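Local coordinates for protein uroporphyrinogen III cosynthase (HemD) (Helicobacter pylori, PDB 3P9Z) that probably catalyses the cyclisation of the linear tetrapyrrole hydroxymethylbilane to uroporphyrinogen III, a step on the way to haem, at residues N47-L52 with V140-N144; M4-V8 with A221-R225; I104-L108 with I128-H132; T20-N24 with S171-F176. One frame throughout, in Å; residues are numbered along the deposited sequence.

How the contacts relate
The four contacts spread over the two alpha/beta lobes of the enzyme, which are joined by the neighbouring antiparallel strands 19-28 and 135-146. Contacts 2 and 3 lie far out in different lobes, their centres 43 Å apart. Contacts 1 and 4 lie nearer the junction, on different linking strands, with centres 18 Å apart, and they meet where N144 ND2 comes 3.2 Å from S171 OG. Contact 4 in turn touches contact 2, V8 CG1 lying 3.6 Å from L21 CD1. A malonate ion, probably from the crystallisation liquor, sits about 4 Å from the side chain of Y142 in contact 1. In this family the cleft between the lobes is the probable site of substrate binding.

Contact 1: residues N47-L52 with V140-N144; sequences NAVFSL and VVYEN
S51 and V141 make the one hydrogen bond between helix residues 47-52 and strand residues 140-144: S51 OG donates to V141 O over 2.6 Å. The hydroxyl comes from above the carbonyl plane, 37° out of it. With OG turned opposite the backbone nitrogen (chi1 180°), S51 reaches outward from the helix to the strand backbone. Next to this bond, the aromatic ring of Y142 receives N47 on one face. N47 CB sits almost centrally over the ring, 3.9 Å from its centroid, in a CH-pi contact. A48 fills the angle between the two strand side chains: its CB touches V141 CG2 at 3.8 Å and Y142 CE1 at 3.9 Å. Further along the helix, L52 CD2 leans back to V141 CG1 at a looser 4.3 Å.

V141 and Y142 are consecutive, yet both CB atoms point to the helix. The psi of V141, close to zero (-5°), interrupts the extended strand there, a kink of the kind beta bulges produce. Strand 135-146 is held around this point by backbone bonds from V141 to Y29 and R117 and from Y142 to K119. L116 of strand 112-118 lies against both L52 and V141, and A118 against Y142; on the helix side, N47 and S51 rest on F26 and Y28.

The Y142 side chain also comes about 4 Å from a bound malonate ion, which may mark a pocket. Overall this is a helix laid across a sheet in an alpha/beta lobe, at the strand leading into the interdomain linker of uroporphyrinogen-III synthases.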
loop_
_atom_site.group_PDB
_atom_site.type_symbol
_atom_site.label_atom_id
_atom_site.label_comp_id
_atom_site.label_asym_id
_atom_site.label_seq_id
_atom_site.Cartn_x
_atom_site.Cartn_y
_atom_site.Cartn_z
ATOM N N ASN A 47 5.352 -1.819 -3.456
ATOM C CA ASN A 47 6.254 -0.720 -3.116
ATOM C C ASN A 47 7.632 -1.178 -2.657
ATOM O O ASN A 47 8.626 -0.467 -2.848
ATOM C CB ASN A 47 5.594 0.209 -2.101
ATOM C CG ASN A 47 4.419 0.962 -2.710
ATOM O OD1 ASN A 47 4.586 1.687 -3.690
ATOM N ND2 ASN A 47 3.228 0.763 -2.160
ATOM N N ALA A 48 7.678 -2.371 -2.065
ATOM C CA ALA A 48 8.945 -3.017 -1.713
ATOM C C ALA A 48 9.694 -3.468 -2.971
ATOM O O ALA A 48 10.918 -3.386 -3.019
ATOM C CB ALA A 48 8.716 -4.189 -0.754
ATOM N N VAL A 49 8.964 -3.906 -4.001
ATOM C CA VAL A 49 9.601 -4.222 -5.286
ATOM C C VAL A 49 10.202 -2.959 -5.933
ATOM O O VAL A 49 11.376 -2.952 -6.341
ATOM C CB VAL A 49 8.632 -4.940 -6.275
ATOM C CG1 VAL A 49 9.367 -5.359 -7.554
ATOM C CG2 VAL A 49 7.967 -6.168 -5.601
ATOM N N PHE A 50 9.404 -1.887 -6.004
ATOM C CA PHE A 50 9.870 -0.631 -6.612
ATOM C C PHE A 50 11.066 -0.032 -5.885
ATOM O O PHE A 50 11.949 0.540 -6.506
ATOM C CB PHE A 50 8.745 0.399 -6.667
ATOM C CG PHE A 50 7.608 -0.003 -7.538
ATOM C CD1 PHE A 50 7.838 -0.657 -8.746
ATOM C CD2 PHE A 50 6.295 0.283 -7.159
ATOM C CE1 PHE A 50 6.771 -1.031 -9.569
ATOM C CE2 PHE A 50 5.221 -0.088 -7.968
ATOM C CZ PHE A 50 5.450 -0.749 -9.171
ATOM N N SER A 51 11.069 -0.161 -4.565
ATOM C CA SER A 51 12.178 0.264 -3.742
ATOM C C SER A 51 13.462 -0.451 -4.151
ATOM O O SER A 51 14.487 0.194 -4.336
ATOM C CB SER A 51 11.883 -0.004 -2.262
ATOM O OG SER A 51 12.989 0.409 -1.454
ATOM N N LEU A 52 13.413 -1.775 -4.282
ATOM C CA LEU A 52 14.605 -2.553 -4.683
ATOM C C LEU A 52 15.118 -2.134 -6.061
ATOM O O LEU A 52 16.302 -1.863 -6.231
ATOM C CB LEU A 52 14.321 -4.064 -4.646
ATOM C CG LEU A 52 14.067 -4.715 -3.284
ATOM C CD1 LEU A 52 13.771 -6.188 -3.484
ATOM C CD2 LEU A 52 15.248 -4.525 -2.320
ATOM N N VAL A 140 13.437 -3.547 6.340
ATOM C CA VAL A 140 12.648 -2.382 5.992
ATOM C C VAL A 140 13.234 -1.701 4.738
ATOM O O VAL A 140 14.343 -1.164 4.766
ATOM C CB VAL A 140 12.657 -1.389 7.185
ATOM C CG1 VAL A 140 12.020 -0.043 6.801
ATOM C CG2 VAL A 140 11.952 -2.022 8.420
ATOM N N VAL A 141 12.496 -1.707 3.636
ATOM C CA VAL A 141 13.012 -1.069 2.418
ATOM C C VAL A 141 12.194 0.145 1.986
ATOM O O VAL A 141 12.551 0.838 1.026
ATOM C CB VAL A 141 13.187 -2.083 1.248
ATOM C CG1 VAL A 141 14.202 -3.204 1.658
ATOM C CG2 VAL A 141 11.858 -2.675 0.834
ATOM N N TYR A 142 11.091 0.407 2.682
ATOM C CA TYR A 142 10.319 1.615 2.376
ATOM C C TYR A 142 9.456 2.065 3.540
ATOM O O TYR A 142 9.201 1.299 4.473
ATOM C CB TYR A 142 9.477 1.461 1.086
ATOM C CG TYR A 142 8.197 0.687 1.282
ATOM C CD1 TYR A 142 8.200 -0.704 1.238
ATOM C CD2 TYR A 142 6.983 1.337 1.533
ATOM C CE1 TYR A 142 7.044 -1.439 1.430
ATOM C CE2 TYR A 142 5.794 0.592 1.735
ATOM C CZ TYR A 142 5.849 -0.793 1.668
ATOM O OH TYR A 142 4.725 -1.559 1.859
ATOM N N GLU A 143 9.027 3.327 3.460
ATOM C CA GLU A 143 8.098 3.906 4.411
ATOM C C GLU A 143 7.103 4.785 3.661
ATOM O O GLU A 143 7.476 5.516 2.729
ATOM C CB GLU A 143 8.852 4.723 5.455
ATOM C CG GLU A 143 7.987 5.155 6.619
ATOM C CD GLU A 143 8.724 6.016 7.631
ATOM O OE1 GLU A 143 9.895 6.380 7.392
ATOM O OE2 GLU A 143 8.121 6.331 8.679
ATOM N N ASN A 144 5.835 4.678 4.046
ATOM C CA ASN A 144 4.783 5.515 3.497
ATOM C C ASN A 144 4.606 6.662 4.473
ATOM O O ASN A 144 4.177 6.460 5.611
ATOM C CB ASN A 144 3.483 4.716 3.322
ATOM C CG ASN A 144 2.365 5.543 2.697
ATOM O OD1 ASN A 144 2.608 6.451 1.896
ATOM N ND2 ASN A 144 1.122 5.219 3.059
#

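Contact 2: residues M4-V8 with A221-R225; sequences MREIV and ALSLR
M4 lies over one face of the R225 guanidinium, its methyl CE centred 3.7 Å above the plane. The selenium of this selenomethionine sits beside the methyl on that face and comes 3.6 Å from R225 NH1. A bend at chi3 (-69°) brings the end of the M4 chain back to run slantwise over the arginine, whose own chain is extended from CG to NE. The second guanidinium, that of R5, is turned to other partners: NE donates to K162 O and NH2 is bonded to T187 OG1. R5 CD stands 3.9 Å from L224 O, which also lies obliquely beside the guanidinium.

Between the backbones runs a single hydrogen bond, R5 N to R225 O, long at 3.2 Å but straight, with 178° at the hydrogen, and the donor lies in the carbonyl plane.

Below this polar layer, I7 enters the apolar side of helix 214-223. I7 CD1 touches A221 CB at 3.9 Å and L222 CD2 at 3.7 Å, while CG2 is also close to the A221 methyl. The I7 and L222 side chains lie roughly perpendicular. I166 of strand 164-167 touches both I7 and A221, and Y18 touches I7 and L222.

The chemistry grades from a buried hydrocarbon core at I7 to the selenomethionine side chain, in place of the natural methionine, over a charged plane at the surface. No salt bridge joins the two ends of the modelled chain; one backbone bond and dispersion contacts hold them side by side.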
loop_
_atom_site.group_PDB
_atom_site.type_symbol
_atom_site.label_atom_id
_atom_site.label_comp_id
_atom_site.label_asym_id
_atom_site.label_seq_id
_atom_site.Cartn_x
_atom_site.Cartn_y
_atom_site.Cartn_z
HETATM N N MSE A 4 -24.406 19.435 -8.755
HETATM C CA MSE A 4 -23.743 18.106 -8.748
HETATM C C MSE A 4 -22.501 18.147 -7.859
HETATM O O MSE A 4 -21.689 19.078 -7.942
HETATM C CB MSE A 4 -23.363 17.691 -10.168
HETATM C CG MSE A 4 -22.743 16.316 -10.248
HETATM SE SE MSE A 4 -22.676 15.591 -12.065
HETATM C CE MSE A 4 -24.601 15.317 -12.349
ATOM N N ARG A 5 -22.357 17.125 -7.021
ATOM C CA ARG A 5 -21.269 17.066 -6.037
ATOM C C ARG A 5 -19.957 16.606 -6.685
ATOM O O ARG A 5 -19.977 15.732 -7.539
ATOM C CB ARG A 5 -21.665 16.143 -4.878
ATOM C CG ARG A 5 -23.011 16.503 -4.227
ATOM C CD ARG A 5 -23.384 15.510 -3.137
ATOM N NE ARG A 5 -22.459 15.612 -2.016
ATOM C CZ ARG A 5 -22.434 14.806 -0.962
ATOM N NH1 ARG A 5 -23.320 13.815 -0.834
ATOM N NH2 ARG A 5 -21.538 15.014 -0.013
ATOM N N GLU A 6 -18.839 17.208 -6.281
ATOM C CA GLU A 6 -17.514 16.839 -6.778
ATOM C C GLU A 6 -17.015 15.541 -6.138
ATOM O O GLU A 6 -17.075 15.393 -4.927
ATOM C CB GLU A 6 -16.499 17.930 -6.449
ATOM C CG GLU A 6 -16.340 19.040 -7.483
ATOM C CD GLU A 6 -14.930 19.634 -7.444
ATOM O OE1 GLU A 6 -13.937 18.872 -7.539
ATOM O OE2 GLU A 6 -14.818 20.866 -7.306
ATOM N N ILE A 7 -16.491 14.634 -6.952
ATOM C CA ILE A 7 -15.900 13.390 -6.475
ATOM C C ILE A 7 -14.362 13.526 -6.402
ATOM O O ILE A 7 -13.696 13.800 -7.416
ATOM C CB ILE A 7 -16.339 12.207 -7.356
ATOM C CG1 ILE A 7 -17.851 11.982 -7.230
ATOM C CG2 ILE A 7 -15.554 10.920 -7.021
ATOM C CD1 ILE A 7 -18.462 11.085 -8.314
ATOM N N VAL A 8 -13.818 13.345 -5.197
ATOM C CA VAL A 8 -12.379 13.478 -4.945
ATOM C C VAL A 8 -11.762 12.174 -4.403
ATOM O O VAL A 8 -12.235 11.611 -3.415
ATOM C CB VAL A 8 -12.096 14.643 -3.966
ATOM C CG1 VAL A 8 -10.600 14.917 -3.836
ATOM C CG2 VAL A 8 -12.804 15.905 -4.418
ATOM N N ALA A 221 -19.582 6.211 -5.356
ATOM C CA ALA A 221 -19.502 7.674 -5.445
ATOM C C ALA A 221 -20.496 8.247 -6.454
ATOM O O ALA A 221 -21.219 9.209 -6.150
ATOM C CB ALA A 221 -18.070 8.127 -5.772
ATOM N N LEU A 222 -20.554 7.638 -7.637
ATOM C CA LEU A 222 -21.447 8.115 -8.698
ATOM C C LEU A 222 -22.923 7.959 -8.342
ATOM O O LEU A 222 -23.736 8.780 -8.749
ATOM C CB LEU A 222 -21.156 7.424 -10.024
ATOM C CG LEU A 222 -19.808 7.755 -10.679
ATOM C CD1 LEU A 222 -19.556 6.794 -11.833
ATOM C CD2 LEU A 222 -19.788 9.198 -11.160
ATOM N N SER A 223 -23.268 6.921 -7.584
ATOM C CA SER A 223 -24.655 6.744 -7.146
ATOM C C SER A 223 -25.096 7.877 -6.207
ATOM O O SER A 223 -26.280 8.041 -5.929
ATOM C CB SER A 223 -24.826 5.395 -6.445
ATOM O OG SER A 223 -24.160 5.397 -5.196
ATOM N N LEU A 224 -24.130 8.649 -5.721
ATOM C CA LEU A 224 -24.390 9.674 -4.713
ATOM C C LEU A 224 -24.202 11.097 -5.238
ATOM O O LEU A 224 -24.487 12.066 -4.526
ATOM C CB LEU A 224 -23.512 9.446 -3.464
ATOM C CG LEU A 224 -23.818 8.231 -2.584
ATOM C CD1 LEU A 224 -22.658 7.941 -1.662
ATOM C CD2 LEU A 224 -25.108 8.419 -1.770
ATOM N N ARG A 225 -23.737 11.232 -6.478
ATOM C CA ARG A 225 -23.358 12.549 -6.994
ATOM C C ARG A 225 -24.587 13.447 -7.205
ATOM O O ARG A 225 -24.456 14.672 -7.233
ATOM C CB ARG A 225 -22.538 12.437 -8.283
ATOM C CG ARG A 225 -23.374 12.066 -9.482
ATOM C CD ARG A 225 -22.569 11.903 -10.765
ATOM N NE ARG A 225 -23.483 11.747 -11.897
ATOM C CZ ARG A 225 -23.156 11.970 -13.165
ATOM N NH1 ARG A 225 -21.925 12.359 -13.472
ATOM N NH2 ARG A 225 -24.066 11.819 -14.126
#

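Contact 3: residues I104-L108 with I128-H132; sequences IFPLL and ILLEH
F105 reaches into the angle between I128, L129 and H132, with CG opposite its own carbonyl carbon (chi1 -63°). Different parts of its side chain serve different partners. F105 CZ meets I128 CG2 at 3.7 Å, and F105 CE1 meets L129 CD2 at 3.9 Å, where the methyl lies at the ring edge, near its plane. F105 CB touches H132 CD2 at 3.6 Å. Since I128 CG2 stands opposite the backbone nitrogen, it is this branch that is presented to the phenyl tip. The same leucine methyl, L129 CD2, also approaches L108 CD1, at 4.2 Å.

The two rings are inclined at 34°, neither stacked nor edge-to-face; F105 CD2 lies above one face of the imidazole, displaced to its rim. What helps hold the imidazole is a somewhat bent bond (146°) within its own segment: H132 ND1 donates to I128 O over 3.1 Å, the acceptor lying a little out of the ring plane. That carbonyl also accepts H132 N, and the two donors come from opposite faces of its plane. The ring is held folded back on the last turn of helix 125-131 while its CD2 and NE2 side faces F105.

Farther in, I134 touches both L108 and L129, and I42 and Y71 of the sheet lie against I104 and L108. The short, weakly bonded helix 105-108 precedes strand 112-118, and helix 125-131 connects that strand to its parallel neighbour 135-146. The contact thus joins two successive helical elements on one face of a beta-alpha-beta layer, as in flavodoxin-like lobes of this family.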
loop_
_atom_site.group_PDB
_atom_site.type_symbol
_atom_site.label_atom_id
_atom_site.label_comp_id
_atom_site.label_asym_id
_atom_site.label_seq_id
_atom_site.Cartn_x
_atom_site.Cartn_y
_atom_site.Cartn_z
ATOM N N ILE A 104 0.491 -20.425 1.330
ATOM C CA ILE A 104 1.869 -20.431 0.900
ATOM C C ILE A 104 2.798 -20.746 2.056
ATOM O O ILE A 104 3.945 -20.987 1.864
ATOM C CB ILE A 104 2.332 -19.163 0.157
ATOM C CG1 ILE A 104 2.514 -18.022 1.093
ATOM C CG2 ILE A 104 1.394 -18.771 -0.896
ATOM C CD1 ILE A 104 3.531 -17.177 0.636
ATOM N N PHE A 105 2.285 -20.758 3.259
ATOM C CA PHE A 105 3.155 -20.944 4.381
ATOM C C PHE A 105 3.854 -22.291 4.390
ATOM O O PHE A 105 4.984 -22.394 4.769
ATOM C CB PHE A 105 2.420 -20.649 5.668
ATOM C CG PHE A 105 1.965 -19.257 5.755
ATOM C CD1 PHE A 105 2.863 -18.239 5.724
ATOM C CD2 PHE A 105 0.646 -18.962 5.801
ATOM C CE1 PHE A 105 2.465 -16.978 5.773
ATOM C CE2 PHE A 105 0.232 -17.703 5.866
ATOM C CZ PHE A 105 1.131 -16.691 5.840
ATOM N N PRO A 106 3.163 -23.305 3.927
ATOM C CA PRO A 106 3.747 -24.621 3.786
ATOM C C PRO A 106 4.864 -24.649 2.783
ATOM O O PRO A 106 5.766 -25.390 2.935
ATOM C CB PRO A 106 2.584 -25.445 3.304
ATOM C CG PRO A 106 1.435 -24.757 3.802
ATOM C CD PRO A 106 1.733 -23.335 3.682
ATOM N N LEU A 107 4.781 -23.831 1.772
ATOM C CA LEU A 107 5.835 -23.750 0.764
ATOM C C LEU A 107 7.073 -23.084 1.337
ATOM O O LEU A 107 8.169 -23.232 0.796
ATOM C CB LEU A 107 5.366 -22.973 -0.475
ATOM C CG LEU A 107 4.065 -23.393 -1.184
ATOM C CD1 LEU A 107 3.785 -22.440 -2.325
ATOM C CD2 LEU A 107 4.099 -24.825 -1.693
ATOM N N LEU A 108 6.893 -22.357 2.434
ATOM C CA LEU A 108 7.990 -21.631 3.077
ATOM C C LEU A 108 8.647 -22.414 4.214
ATOM O O LEU A 108 9.706 -22.020 4.722
ATOM C CB LEU A 108 7.510 -20.274 3.585
ATOM C CG LEU A 108 6.961 -19.277 2.562
ATOM C CD1 LEU A 108 6.652 -17.936 3.244
ATOM C CD2 LEU A 108 7.920 -19.089 1.379
ATOM N N ILE A 128 2.745 -13.537 12.061
ATOM C CA ILE A 128 2.172 -14.672 11.327
ATOM C C ILE A 128 3.249 -15.699 10.909
ATOM O O ILE A 128 3.067 -16.907 11.067
ATOM C CB ILE A 128 1.370 -14.191 10.096
ATOM C CG1 ILE A 128 0.250 -13.222 10.537
ATOM C CG2 ILE A 128 0.815 -15.392 9.316
ATOM C CD1 ILE A 128 -0.460 -12.474 9.393
ATOM N N LEU A 129 4.374 -15.206 10.398
ATOM C CA LEU A 129 5.499 -16.071 10.057
ATOM C C LEU A 129 6.074 -16.786 11.282
ATOM O O LEU A 129 6.265 -18.006 11.254
ATOM C CB LEU A 129 6.581 -15.273 9.332
ATOM C CG LEU A 129 6.245 -14.821 7.907
ATOM C CD1 LEU A 129 7.310 -13.859 7.390
ATOM C CD2 LEU A 129 6.072 -16.019 6.958
ATOM N N LEU A 130 6.331 -16.024 12.349
ATOM C CA LEU A 130 6.797 -16.577 13.619
ATOM C C LEU A 130 5.838 -17.648 14.141
ATOM O O LEU A 130 6.278 -18.699 14.589
ATOM C CB LEU A 130 7.007 -15.480 14.677
ATOM C CG LEU A 130 7.481 -15.957 16.070
ATOM C CD1 LEU A 130 8.962 -16.367 16.060
ATOM C CD2 LEU A 130 7.232 -14.910 17.144
ATOM N N GLU A 131 4.533 -17.392 14.055
ATOM C CA GLU A 131 3.529 -18.376 14.484
ATOM C C GLU A 131 3.574 -19.652 13.652
ATOM O O GLU A 131 3.282 -20.727 14.158
ATOM C CB GLU A 131 2.115 -17.778 14.469
ATOM C CG GLU A 131 1.823 -16.893 15.691
ATOM C CD GLU A 131 0.589 -16.003 15.530
ATOM O OE1 GLU A 131 -0.162 -16.147 14.528
ATOM O OE2 GLU A 131 0.377 -15.147 16.421
ATOM N N HIS A 132 3.952 -19.543 12.380
ATOM C CA HIS A 132 4.050 -20.737 11.527
ATOM C C HIS A 132 5.413 -21.443 11.620
ATOM O O HIS A 132 5.646 -22.440 10.939
ATOM C CB HIS A 132 3.680 -20.403 10.077
ATOM C CG HIS A 132 2.204 -20.398 9.819
ATOM N ND1 HIS A 132 1.362 -19.422 10.314
ATOM C CD2 HIS A 132 1.416 -21.253 9.119
ATOM C CE1 HIS A 132 0.122 -19.675 9.929
ATOM N NE2 HIS A 132 0.128 -20.776 9.197
#

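Contact 4: residues T20-N24 with S171-F176; sequences TLILN and SHAKAF
L21 and L23 supply most of the apolar contact with helix 170-179. L21 CD2 lies in the plane of the F176 ring, at its edge, 3.7 Å from CE2. L23 works with two parts of its side chain: CB touches A175 CB at 3.7 Å, and CD1 reaches over to F176 CA at 3.6 Å, close against the helix backbone. F176 has CG opposite its backbone nitrogen (chi1 -177°), which swings the phenyl out so that its edge meets L21.

Aromatic neighbours enclose that phenyl: F167 meets it edge-to-face, and the ring of F180 meets it at about 45°.

Polar groups gather one turn earlier. The N24 amide lies against the helix among the S171 carbonyl, the H172 imidazole and the A175 methyl. Amide and imidazole planes are about 49° apart, so the two are not stacked. Within the helix, S171 OG is poised 3.8 Å above the H172 ring, over its centre. N144 of the neighbouring strand touches both N24 and S171 and so brings the second linking strand to this point.

Backbone bonding places the 20-24 segment. L21 pairs with W9 of strand 7-10 and H11 just after it, whereas L23 pairs with K147, whose side chain adds a bond from NZ to I22 O. The chain changes partners between these residues, at the break in strand 19-28, and L23 and N24 there lie on the helix. Helix 170-179 links parallel strands 164-167 and 187-190, a beta-alpha-beta unit; the contact seats it against the root of the two-stranded connection between the lobes of the HemD fold.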
loop_
_atom_site.group_PDB
_atom_site.type_symbol
_atom_site.label_atom_id
_atom_site.label_comp_id
_atom_site.label_asym_id
_atom_site.label_seq_id
_atom_site.Cartn_x
_atom_site.Cartn_y
_atom_site.Cartn_z
ATOM N N THR A 20 -7.666 14.407 -7.448
ATOM C CA THR A 20 -7.035 13.438 -6.560
ATOM C C THR A 20 -6.098 14.120 -5.556
ATOM O O THR A 20 -5.239 14.919 -5.933
ATOM C CB THR A 20 -6.263 12.354 -7.341
ATOM O OG1 THR A 20 -7.158 11.657 -8.221
ATOM C CG2 THR A 20 -5.628 11.323 -6.378
ATOM N N LEU A 21 -6.256 13.775 -4.282
ATOM C CA LEU A 21 -5.365 14.264 -3.234
ATOM C C LEU A 21 -4.320 13.191 -2.938
ATOM O O LEU A 21 -4.662 12.108 -2.457
ATOM C CB LEU A 21 -6.169 14.594 -1.969
ATOM C CG LEU A 21 -6.746 16.012 -1.767
ATOM C CD1 LEU A 21 -7.477 16.538 -2.992
ATOM C CD2 LEU A 21 -7.681 16.062 -0.557
ATOM N N ILE A 22 -3.058 13.483 -3.246
ATOM C CA ILE A 22 -1.961 12.552 -2.962
ATOM C C ILE A 22 -1.170 13.179 -1.828
ATOM O O ILE A 22 -0.290 14.034 -2.045
ATOM C CB ILE A 22 -1.060 12.294 -4.209
ATOM C CG1 ILE A 22 -1.901 11.760 -5.381
ATOM C CG2 ILE A 22 0.137 11.318 -3.869
ATOM C CD1 ILE A 22 -1.181 11.836 -6.759
ATOM N N LEU A 23 -1.494 12.758 -0.610
ATOM C CA LEU A 23 -0.971 13.421 0.575
ATOM C C LEU A 23 0.190 12.691 1.241
ATOM O O LEU A 23 0.784 13.200 2.193
ATOM C CB LEU A 23 -2.091 13.604 1.583
ATOM C CG LEU A 23 -3.356 14.286 1.054
ATOM C CD1 LEU A 23 -4.403 14.254 2.136
ATOM C CD2 LEU A 23 -3.040 15.702 0.625
ATOM N N ASN A 24 0.473 11.482 0.767
ATOM C CA ASN A 24 1.540 10.649 1.322
ATOM C C ASN A 24 2.576 10.444 0.245
ATOM O O ASN A 24 2.284 10.647 -0.933
ATOM C CB ASN A 24 0.971 9.294 1.741
ATOM C CG ASN A 24 0.004 9.413 2.878
ATOM O OD1 ASN A 24 -1.206 9.230 2.707
ATOM N ND2 ASN A 24 0.517 9.763 4.043
ATOM N N SER A 171 -3.879 5.217 5.754
ATOM C CA SER A 171 -2.842 6.256 5.662
ATOM C C SER A 171 -3.404 7.526 5.001
ATOM O O SER A 171 -3.099 8.653 5.418
ATOM C CB SER A 171 -1.653 5.730 4.857
ATOM O OG SER A 171 -2.059 5.447 3.517
ATOM N N HIS A 172 -4.254 7.338 3.995
ATOM C CA HIS A 172 -4.877 8.449 3.291
ATOM C C HIS A 172 -5.911 9.225 4.117
ATOM O O HIS A 172 -5.949 10.458 4.076
ATOM C CB HIS A 172 -5.487 7.941 1.982
ATOM C CG HIS A 172 -4.463 7.388 1.047
ATOM N ND1 HIS A 172 -4.587 6.158 0.436
ATOM C CD2 HIS A 172 -3.270 7.889 0.651
ATOM C CE1 HIS A 172 -3.517 5.931 -0.306
ATOM N NE2 HIS A 172 -2.708 6.970 -0.198
ATOM N N ALA A 173 -6.742 8.498 4.865
ATOM C CA ALA A 173 -7.652 9.107 5.822
ATOM C C ALA A 173 -6.884 9.904 6.880
ATOM O O ALA A 173 -7.208 11.058 7.163
ATOM C CB ALA A 173 -8.516 8.040 6.481
ATOM N N LYS A 174 -5.861 9.279 7.450
ATOM C CA LYS A 174 -5.014 9.917 8.450
ATOM C C LYS A 174 -4.400 11.230 7.928
ATOM O O LYS A 174 -4.468 12.263 8.596
ATOM C CB LYS A 174 -3.924 8.934 8.909
ATOM C CG LYS A 174 -3.123 9.398 10.111
ATOM C CD LYS A 174 -2.300 8.240 10.702
ATOM C CE LYS A 174 -1.451 8.722 11.882
ATOM N NZ LYS A 174 -0.212 9.457 11.425
ATOM N N ALA A 175 -3.808 11.175 6.738
ATOM C CA ALA A 175 -3.161 12.338 6.147
ATOM C C ALA A 175 -4.189 13.433 5.849
ATOM O O ALA A 175 -3.929 14.621 6.048
ATOM C CB ALA A 175 -2.424 11.943 4.877
ATOM N N PHE A 176 -5.360 13.031 5.364
ATOM C CA PHE A 176 -6.392 14.012 5.090
ATOM C C PHE A 176 -6.737 14.776 6.361
ATOM O O PHE A 176 -6.753 16.015 6.360
ATOM C CB PHE A 176 -7.638 13.365 4.507
ATOM C CG PHE A 176 -8.703 14.346 4.140
ATOM C CD1 PHE A 176 -9.698 14.691 5.060
ATOM C CD2 PHE A 176 -8.711 14.941 2.885
ATOM C CE1 PHE A 176 -10.704 15.613 4.735
ATOM C CE2 PHE A 176 -9.712 15.870 2.547
ATOM C CZ PHE A 176 -10.714 16.199 3.480
#